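Local coordinates for protein UDP-N-acetylglucosamine pyrophosphorylase (Entamoeba histolytica, PDB 3OC9) that probably transfers the uridylyl group of UTP to N-acetylglucosamine 1-phosphate, giving UDP-N-acetylglucosamine and diphosphate, as a UDPGP-family nucleotidyltransferase, at residues 187-192 / 331-337. Sequence-based numbering, arbitrary orientation.
Sequences DNILCK and IEFSALK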
ATOM      1  N   ASP A 187       0.950   0.658  -5.641  1.00 25.12           N
ATOM      2  CA  ASP A 187       0.231   1.401  -6.689  0.50 25.40           C
ATOM      3  C   ASP A 187      -0.438   2.709  -6.213  1.00 24.88           C
ATOM      4  O   ASP A 187      -0.790   3.559  -7.039  1.00 24.54           O
ATOM      5  CB  ASP A 187      -0.815   0.486  -7.361  0.50 26.03           C
ATOM      6  CG  ASP A 187      -0.189  -0.708  -8.101  0.50 26.54           C
ATOM      7  OD1 ASP A 187       1.043  -0.744  -8.290  0.50 27.62           O
ATOM      8  OD2 ASP A 187      -0.941  -1.617  -8.512  0.50 27.92           O
ATOM      9  N   ASN A 188      -0.645   2.872  -4.898  1.00 23.41           N
ATOM     10  CA  ASN A 188      -1.346   4.091  -4.370  1.00 23.02           C
ATOM     11  C   ASN A 188      -0.411   5.272  -4.047  1.00 22.30           C
ATOM     12  O   ASN A 188       0.242   5.299  -3.005  1.00 19.92           O
ATOM     13  CB  ASN A 188      -2.218   3.728  -3.145  1.00 22.60           C
ATOM     14  CG  ASN A 188      -3.069   4.908  -2.607  1.00 23.05           C
ATOM     15  OD1 ASN A 188      -2.992   6.067  -3.074  1.00 22.73           O
ATOM     16  ND2 ASN A 188      -3.891   4.597  -1.597  1.00 19.76           N
ATOM     17  N   ILE A 189      -0.364   6.250  -4.956  1.00 23.44           N
ATOM     18  CA  ILE A 189       0.607   7.353  -4.895  1.00 23.38           C
ATOM     19  C   ILE A 189       0.386   8.288  -3.665  1.00 23.16           C
ATOM     20  O   ILE A 189       1.339   8.861  -3.112  1.00 23.55           O
ATOM     21  CB  ILE A 189       0.581   8.168  -6.260  1.00 24.52           C
ATOM     22  CG1 ILE A 189       0.748   7.224  -7.486  1.00 26.77           C
ATOM     23  CG2 ILE A 189       1.576   9.342  -6.267  1.00 25.54           C
ATOM     24  CD1 ILE A 189       1.973   6.263  -7.451  1.00 27.13           C
ATOM     25  N   LEU A 190      -0.860   8.399  -3.219  1.00 21.50           N
ATOM     26  CA  LEU A 190      -1.196   9.280  -2.074  1.00 20.76           C
ATOM     27  C   LEU A 190      -1.048   8.655  -0.679  1.00 20.07           C
ATOM     28  O   LEU A 190      -1.320   9.339   0.325  1.00 19.73           O
ATOM     29  CB  LEU A 190      -2.601   9.888  -2.251  1.00 20.67           C
ATOM     30  CG  LEU A 190      -2.808  10.727  -3.530  1.00 22.00           C
ATOM     31  CD1 LEU A 190      -4.223  11.263  -3.641  1.00 25.88           C
ATOM     32  CD2 LEU A 190      -1.821  11.891  -3.608  1.00 22.38           C
ATOM     33  N   CYS A 191      -0.627   7.382  -0.599  1.00 18.65           N
ATOM     34  CA  CYS A 191      -0.498   6.704   0.710  1.00 19.61           C
ATOM     35  C   CYS A 191       0.341   7.487   1.753  1.00 19.34           C
ATOM     36  O   CYS A 191       1.439   7.995   1.433  1.00 19.45           O
ATOM     37  CB  CYS A 191       0.030   5.274   0.528  1.00 19.41           C
ATOM     38  SG  CYS A 191       0.056   4.263   2.049  1.00 20.82           S
ATOM     39  N   LYS A 192      -0.169   7.591   2.988  1.00 18.87           N
ATOM     40  CA  LYS A 192       0.561   8.308   4.057  1.00 18.37           C
ATOM     41  C   LYS A 192       1.707   7.475   4.723  1.00 18.66           C
ATOM     42  O   LYS A 192       2.393   7.962   5.618  1.00 19.66           O
ATOM     43  CB  LYS A 192      -0.414   8.876   5.129  1.00 18.97           C
ATOM     44  CG  LYS A 192      -1.292  10.090   4.676  1.00 18.22           C
ATOM     45  CD  LYS A 192      -2.226  10.519   5.857  1.00 19.49           C
ATOM     46  CE  LYS A 192      -3.069  11.780   5.536  1.00 21.90           C
ATOM     47  NZ  LYS A 192      -3.927  12.177   6.745  1.00 19.85           N
ATOM     48  N   ILE A 331      -8.173  12.466   0.062  1.00 21.63           N
ATOM     49  CA  ILE A 331      -6.956  12.599   0.868  1.00 21.17           C
ATOM     50  C   ILE A 331      -5.939  11.442   0.630  1.00 21.08           C
ATOM     51  O   ILE A 331      -4.724  11.688   0.518  1.00 21.25           O
ATOM     52  CB  ILE A 331      -7.312  12.665   2.404  1.00 21.55           C
ATOM     53  CG1 ILE A 331      -8.305  13.811   2.721  1.00 23.40           C
ATOM     54  CG2 ILE A 331      -6.045  12.658   3.310  1.00 21.32           C
ATOM     55  CD1 ILE A 331      -7.707  15.239   2.717  1.00 28.39           C
ATOM     56  N   GLU A 332      -6.414  10.194   0.570  1.00 20.32           N
ATOM     57  CA  GLU A 332      -5.467   9.030   0.594  1.00 20.46           C
ATOM     58  C   GLU A 332      -5.786   7.870  -0.381  1.00 21.11           C
ATOM     59  O   GLU A 332      -5.386   6.722  -0.119  1.00 21.97           O
ATOM     60  CB  GLU A 332      -5.233   8.516   2.054  1.00 20.23           C
ATOM     61  CG  GLU A 332      -3.873   7.772   2.283  1.00 19.52           C
ATOM     62  CD  GLU A 332      -3.656   7.158   3.690  1.00 20.78           C
ATOM     63  OE1 GLU A 332      -2.620   6.462   3.868  1.00 20.06           O
ATOM     64  OE2 GLU A 332      -4.499   7.332   4.608  1.00 19.92           O
ATOM     65  N   PHE A 333      -6.448   8.144  -1.520  1.00 22.18           N
ATOM     66  CA  PHE A 333      -6.617   7.076  -2.564  1.00 23.41           C
ATOM     67  C   PHE A 333      -6.589   7.552  -4.038  1.00 23.71           C
ATOM     68  O   PHE A 333      -7.589   8.057  -4.540  1.00 24.03           O
ATOM     69  CB  PHE A 333      -7.877   6.215  -2.312  1.00 24.21           C
ATOM     70  CG  PHE A 333      -7.974   4.996  -3.226  1.00 29.60           C
ATOM     71  CD1 PHE A 333      -7.274   3.835  -2.933  1.00 33.97           C
ATOM     72  CD2 PHE A 333      -8.746   5.043  -4.399  1.00 36.50           C
ATOM     73  CE1 PHE A 333      -7.340   2.714  -3.791  1.00 36.77           C
ATOM     74  CE2 PHE A 333      -8.814   3.935  -5.272  1.00 37.76           C
ATOM     75  CZ  PHE A 333      -8.114   2.775  -4.960  1.00 37.68           C
ATOM     76  N   SER A 334      -5.461   7.353  -4.733  1.00 23.74           N
ATOM     77  CA  SER A 334      -5.399   7.532  -6.214  1.00 23.74           C
ATOM     78  C   SER A 334      -4.365   6.555  -6.791  1.00 23.74           C
ATOM     79  O   SER A 334      -3.165   6.736  -6.574  1.00 23.40           O
ATOM     80  CB  SER A 334      -5.060   8.989  -6.593  1.00 25.08           C
ATOM     81  OG  SER A 334      -5.197   9.220  -8.005  1.00 24.08           O
ATOM     82  N   ALA A 335      -4.829   5.511  -7.495  1.00 23.45           N
ATOM     83  CA  ALA A 335      -3.946   4.391  -7.910  1.00 24.18           C
ATOM     84  C   ALA A 335      -3.395   4.535  -9.329  1.00 25.08           C
ATOM     85  O   ALA A 335      -4.083   5.067 -10.195  1.00 26.25           O
ATOM     86  CB  ALA A 335      -4.657   3.068  -7.781  1.00 24.80           C
ATOM     87  N   LEU A 336      -2.177   4.031  -9.552  1.00 25.79           N
ATOM     88  CA  LEU A 336      -1.575   3.944 -10.912  1.00 26.34           C
ATOM     89  C   LEU A 336      -1.515   2.488 -11.378  1.00 27.26           C
ATOM     90  O   LEU A 336      -0.717   1.692 -10.846  1.00 26.46           O
ATOM     91  CB  LEU A 336      -0.170   4.567 -10.955  1.00 25.97           C
ATOM     92  CG  LEU A 336       0.585   4.450 -12.303  1.00 26.28           C
ATOM     93  CD1 LEU A 336      -0.143   5.189 -13.436  1.00 25.87           C
ATOM     94  CD2 LEU A 336       2.058   4.920 -12.203  1.00 25.54           C
ATOM     95  N   LYS A 337      -2.355   2.146 -12.365  1.00 28.52           N
ATOM     96  CA  LYS A 337      -2.515   0.759 -12.840  1.00 30.47           C
ATOM     97  C   LYS A 337      -2.435   0.565 -14.368  1.00 31.79           C
ATOM     98  O   LYS A 337      -2.011  -0.507 -14.834  1.00 32.15           O
ATOM     99  CB  LYS A 337      -3.818   0.152 -12.314  1.00 30.79           C
ATOM    100  CG  LYS A 337      -3.807  -0.085 -10.807  1.00 34.47           C
ATOM    101  CD  LYS A 337      -5.150  -0.537 -10.273  1.00 41.31           C
ATOM    102  CE  LYS A 337      -4.972  -1.259  -8.945  1.00 42.50           C
ATOM    103  NZ  LYS A 337      -4.312  -2.592  -9.151  1.00 46.22           N
TER
HETATM  104  O   HOH W   1      -2.001  12.039   1.211  1.00 18.69           O
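N188 reaches across to 331-337 with its whole side-chain amide. With CG anti to the backbone N (chi1 -175°), ND2 donates to E332 O, which lies nearly in the amide plane. OD1 accepts from S334 N at 3.2 Å. L190 N comes to the same OD1 from the opposite face, closing an Asx turn at the start of the type I turn 188-191. Beyond the amide, toward K337, two backbone bonds carry on the contact: I189 N to S334 O at 3.3 Å and L336 N to D187 O at 2.9 Å; they stand on either side of the single bridge between N188 and A335.

Past the turn, the extended side chain of E332 brings OE1 to K192 N (2.8 Å), which meets it from above the carboxylate plane; OE2 pairs with K212. A water donates to both L190 O and I331 O.

Charge pairing at the other end is looser: D187 OD2 is 3.6 Å from K337 NZ, a long and doubtful salt bridge, since D187 is modelled in two conformers; in this one OD1 pairs with K55. Apolar contact is modest, with L190 CD1 against S334 CB (3.8 Å) and K192 CE against I331 CG2; L190 also packs on W354 of helix 347-364.

The polar chemistry thus ties the loop after strand 180-184 of the GT-A-type core to the chain leaving helix 329-332, and N188's paired donor and acceptor fix its amide's rotation.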